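Local coordinates for glycosyl hydrolase family 62 protein (Coprinopsis cinerea, PDB 5B6T) that acts as an alpha-L-arabinofuranosidase, a hydrolase that probably removes arabinofuranose side groups from arabinoxylan in hemicellulose, at residues Q85-A90 with Y96-N101. Numbering follows the deposited sequence.
Sequences QVFYFA and YLVYQN
Phe87 and Tyr96 pair across the antiparallel hairpin of strands 82-89 and 94-100, at a hydrogen-bonded position, and their rings show how two aromatics can lie parallel without stacking. The planes differ by just 7°, yet the centroids are 5.9 Å apart, so overlap is slight. What covers the Phe87 ring is instead Tyr96 CB, poised over one face toward the rim and 3.7 Å from Phe87 CZ. The first torsion of Phe87 (chi1 57°) sets CG between its own N and carbonyl carbon, leading the ring back to the neighbouring strand, where CE2 also meets Val98 CG2 at 3.8 Å. Further along, Phe89 CB rests 3.6 Å from Tyr96 CD1, while the two rings meet obliquely, completing an aromatic cluster. Beyond the hairpin, the Phe174 ring meets that of Phe89, Pro175 packs on Tyr96, and Tyr96 OH is hydrogen-bonded to Gln92 OE1 in the connecting turn.

Next to this cluster, Gln85 and Val98 run side by side in the same direction. With CG anti to the backbone N and the chain extended beyond it, Gln85 carries its amide past Val98 CB to the adjoining blade, where OE1 accepts a hydrogen bond from Val146 N. On the other face, Leu97 CD1 packs against Val86 CB at 3.8 Å.

Four backbone bonds hold the register: Gln85 and Val98 exchange two, as do Phe87 and Tyr96, the straightest being Val98 N to Gln85 O at 173°. Strand 82-89 is the edge strand, probably the innermost, of a four-stranded blade, and 94-100 is the second, consistent with the five-bladed beta-propeller of this family. The chemistry is divided: backbone bonds and apolar contacts pair the strands, whereas Phe87 on Val146, Val98 on Met144 and the buried amides of Gln85 and Gln100 tie the blade to strand 142-148.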
ATOM      1  N   GLN A  85      -4.925  -0.032   4.272  1.00  5.55           N
ATOM      2  CA  GLN A  85      -4.135  -1.208   4.607  1.00  5.75           C
ATOM      3  C   GLN A  85      -4.989  -2.062   5.513  1.00  5.92           C
ATOM      4  O   GLN A  85      -5.364  -1.606   6.578  1.00  6.17           O
ATOM      5  CB  GLN A  85      -2.838  -0.848   5.343  1.00  5.85           C
ATOM      6  CG  GLN A  85      -2.005  -2.092   5.660  1.00  5.91           C
ATOM      7  CD  GLN A  85      -1.043  -1.889   6.801  1.00  6.05           C
ATOM      8  OE1 GLN A  85      -1.221  -1.036   7.657  1.00  6.25           O
ATOM      9  NE2 GLN A  85      -0.033  -2.738   6.840  1.00  6.10           N
ATOM     10  N   VAL A  86      -5.287  -3.288   5.103  1.00  6.14           N
ATOM     11  CA  VAL A  86      -6.060  -4.215   5.923  1.00  6.54           C
ATOM     12  C   VAL A  86      -5.184  -5.288   6.558  1.00  6.40           C
ATOM     13  O   VAL A  86      -4.291  -5.827   5.910  1.00  6.92           O
ATOM     14  CB  VAL A  86      -7.223  -4.883   5.117  1.00  6.62           C
ATOM     15  CG1 VAL A  86      -6.713  -5.804   4.009  1.00  6.62           C
ATOM     16  CG2 VAL A  86      -8.159  -5.649   6.057  1.00  7.09           C
ATOM     17  N   PHE A  87      -5.479  -5.650   7.798  1.00  6.69           N
ATOM     18  CA  PHE A  87      -4.783  -6.764   8.470  1.00  6.93           C
ATOM     19  C   PHE A  87      -5.600  -7.193   9.674  1.00  7.18           C
ATOM     20  O   PHE A  87      -6.439  -6.434  10.166  1.00  7.73           O
ATOM     21  CB  PHE A  87      -3.336  -6.417   8.925  1.00  6.82           C
ATOM     22  CG  PHE A  87      -3.249  -5.226   9.832  1.00  7.02           C
ATOM     23  CD1 PHE A  87      -3.292  -5.381  11.217  1.00  7.54           C
ATOM     24  CD2 PHE A  87      -3.064  -3.942   9.322  1.00  7.11           C
ATOM     25  CE1 PHE A  87      -3.236  -4.288  12.055  1.00  7.40           C
ATOM     26  CE2 PHE A  87      -3.014  -2.843  10.177  1.00  7.31           C
ATOM     27  CZ  PHE A  87      -3.049  -3.032  11.534  1.00  7.32           C
ATOM     28  N   TYR A  88      -5.334  -8.398  10.154  1.00  7.59           N
ATOM     29  CA  TYR A  88      -6.034  -8.939  11.305  1.00  8.33           C
ATOM     30  C   TYR A  88      -5.153  -8.760  12.506  1.00  8.18           C
ATOM     31  O   TYR A  88      -4.024  -9.300  12.548  1.00  7.76           O
ATOM     32  CB  TYR A  88      -6.319 -10.423  11.072  1.00  9.35           C
ATOM     33  CG  TYR A  88      -7.080 -11.120  12.158  1.00 10.35           C
ATOM     34  CD1 TYR A  88      -8.438 -10.870  12.365  1.00 11.05           C
ATOM     35  CD2 TYR A  88      -6.475 -12.093  12.904  1.00 11.60           C
ATOM     36  CE1 TYR A  88      -9.149 -11.537  13.349  1.00 11.97           C
ATOM     37  CE2 TYR A  88      -7.170 -12.766  13.888  1.00 12.32           C
ATOM     38  CZ  TYR A  88      -8.502 -12.485  14.106  1.00 11.89           C
ATOM     39  OH  TYR A  88      -9.209 -13.210  15.063  1.00 14.59           O
ATOM     40  N   PHE A  89      -5.635  -8.013  13.491  1.00  7.84           N
ATOM     41  CA  PHE A  89      -4.876  -7.800  14.725  1.00  7.95           C
ATOM     42  C   PHE A  89      -5.274  -8.894  15.694  1.00  8.49           C
ATOM     43  O   PHE A  89      -6.273  -8.797  16.430  1.00  8.53           O
ATOM     44  CB  PHE A  89      -5.107  -6.413  15.324  1.00  8.12           C
ATOM     45  CG  PHE A  89      -4.145  -6.083  16.423  1.00  8.13           C
ATOM     46  CD1 PHE A  89      -2.830  -5.789  16.126  1.00  8.03           C
ATOM     47  CD2 PHE A  89      -4.526  -6.135  17.760  1.00  8.74           C
ATOM     48  CE1 PHE A  89      -1.918  -5.526  17.115  1.00  7.86           C
ATOM     49  CE2 PHE A  89      -3.617  -5.855  18.766  1.00  8.92           C
ATOM     50  CZ  PHE A  89      -2.319  -5.561  18.454  1.00  8.57           C
ATOM     51  N   ALA A  90      -4.509  -9.974  15.650  1.00  8.86           N
ATOM     52  CA  ALA A  90      -4.905 -11.226  16.304  1.00  9.61           C
ATOM     53  C   ALA A  90      -5.163 -11.094  17.803  1.00 10.29           C
ATOM     54  O   ALA A  90      -6.131 -11.693  18.300  1.00 10.65           O
ATOM     55  CB  ALA A  90      -3.885 -12.303  15.995  1.00  9.61           C
ATOM     56  N   TYR A  96      -8.277  -4.604  11.252  1.00  7.20           N
ATOM     57  CA  TYR A  96      -8.041  -3.170  11.155  1.00  7.13           C
ATOM     58  C   TYR A  96      -7.948  -2.783   9.703  1.00  6.86           C
ATOM     59  O   TYR A  96      -7.400  -3.557   8.874  1.00  7.23           O
ATOM     60  CB  TYR A  96      -6.757  -2.743  11.896  1.00  7.42           C
ATOM     61  CG  TYR A  96      -6.931  -2.561  13.374  1.00  7.57           C
ATOM     62  CD1 TYR A  96      -7.117  -3.639  14.209  1.00  7.71           C
ATOM     63  CD2 TYR A  96      -6.924  -1.290  13.939  1.00  7.66           C
ATOM     64  CE1 TYR A  96      -7.325  -3.467  15.579  1.00  7.85           C
ATOM     65  CE2 TYR A  96      -7.125  -1.113  15.285  1.00  8.15           C
ATOM     66  CZ  TYR A  96      -7.323  -2.190  16.101  1.00  8.26           C
ATOM     67  OH  TYR A  96      -7.527  -2.010  17.463  1.00  8.94           O
ATOM     68  N   LEU A  97      -8.451  -1.588   9.403  1.00  6.76           N
ATOM     69  CA  LEU A  97      -8.290  -0.929   8.104  1.00  6.85           C
ATOM     70  C   LEU A  97      -7.691   0.451   8.419  1.00  7.39           C
ATOM     71  O   LEU A  97      -8.353   1.283   9.060  1.00  7.12           O
ATOM     72  CB  LEU A  97      -9.642  -0.772   7.399  1.00  7.33           C
ATOM     73  CG  LEU A  97      -9.570  -0.360   5.933  1.00  7.36           C
ATOM     74  CD1 LEU A  97      -8.929  -1.450   5.056  1.00  7.47           C
ATOM     75  CD2 LEU A  97     -10.951   0.018   5.387  1.00  7.94           C
ATOM     76  N   VAL A  98      -6.427   0.604   8.043  1.00  6.90           N
ATOM     77  CA  VAL A  98      -5.633   1.786   8.264  1.00  7.13           C
ATOM     78  C   VAL A  98      -5.661   2.609   6.984  1.00  7.35           C
ATOM     79  O   VAL A  98      -5.627   2.053   5.880  1.00  7.67           O
ATOM     80  CB  VAL A  98      -4.200   1.389   8.671  1.00  7.25           C
ATOM     81  CG1 VAL A  98      -3.246   2.578   8.635  1.00  7.26           C
ATOM     82  CG2 VAL A  98      -4.225   0.766  10.038  1.00  7.31           C
ATOM     83  N   TYR A  99      -5.779   3.921   7.118  1.00  7.48           N
ATOM     84  CA  TYR A  99      -5.880   4.832   5.962  1.00  7.79           C
ATOM     85  C   TYR A  99      -5.639   6.267   6.444  1.00  8.39           C
ATOM     86  O   TYR A  99      -5.411   6.498   7.654  1.00  8.10           O
ATOM     87  CB  TYR A  99      -7.260   4.707   5.273  1.00  7.83           C
ATOM     88  CG  TYR A  99      -8.418   4.833   6.253  1.00  7.60           C
ATOM     89  CD1 TYR A  99      -8.940   3.715   6.873  1.00  7.52           C
ATOM     90  CD2 TYR A  99      -9.025   6.061   6.512  1.00  8.03           C
ATOM     91  CE1 TYR A  99      -9.971   3.807   7.774  1.00  8.01           C
ATOM     92  CE2 TYR A  99     -10.081   6.160   7.402  1.00  8.27           C
ATOM     93  CZ  TYR A  99     -10.568   5.021   8.024  1.00  8.18           C
ATOM     94  OH  TYR A  99     -11.602   5.092   8.945  1.00  9.46           O
ATOM     95  N   GLN A 100      -5.700   7.211   5.509  1.00  8.30           N
ATOM     96  CA  GLN A 100      -5.530   8.628   5.868  1.00  8.32           C
ATOM     97  C   GLN A 100      -6.843   9.368   5.666  1.00  8.33           C
ATOM     98  O   GLN A 100      -7.635   9.062   4.766  1.00  8.06           O
ATOM     99  CB  GLN A 100      -4.435   9.260   5.005  1.00  8.79           C
ATOM    100  CG  GLN A 100      -4.817   9.417   3.537  1.00  9.04           C
ATOM    101  CD  GLN A 100      -3.717   9.090   2.550  1.00  9.37           C
ATOM    102  OE1 GLN A 100      -2.871   8.243   2.782  1.00  9.24           O
ATOM    103  NE2 GLN A 100      -3.735   9.761   1.436  1.00  9.46           N
ATOM    104  N   ASN A 101      -7.079  10.346   6.524  1.00  8.89           N
ATOM    105  CA  ASN A 101      -8.241  11.203   6.443  1.00  9.84           C
ATOM    106  C   ASN A 101      -7.859  12.662   6.697  1.00  9.98           C
ATOM    107  O   ASN A 101      -8.736  13.470   7.043  1.00 12.05           O
ATOM    108  CB  ASN A 101      -9.314  10.763   7.447  1.00  9.83           C
ATOM    109  CG  ASN A 101      -8.920  11.022   8.883  1.00 10.20           C
ATOM    110  OD1 ASN A 101      -7.739  11.214   9.205  1.00 10.26           O
ATOM    111  ND2 ASN A 101      -9.918  10.999   9.763  1.00 10.89           N
TER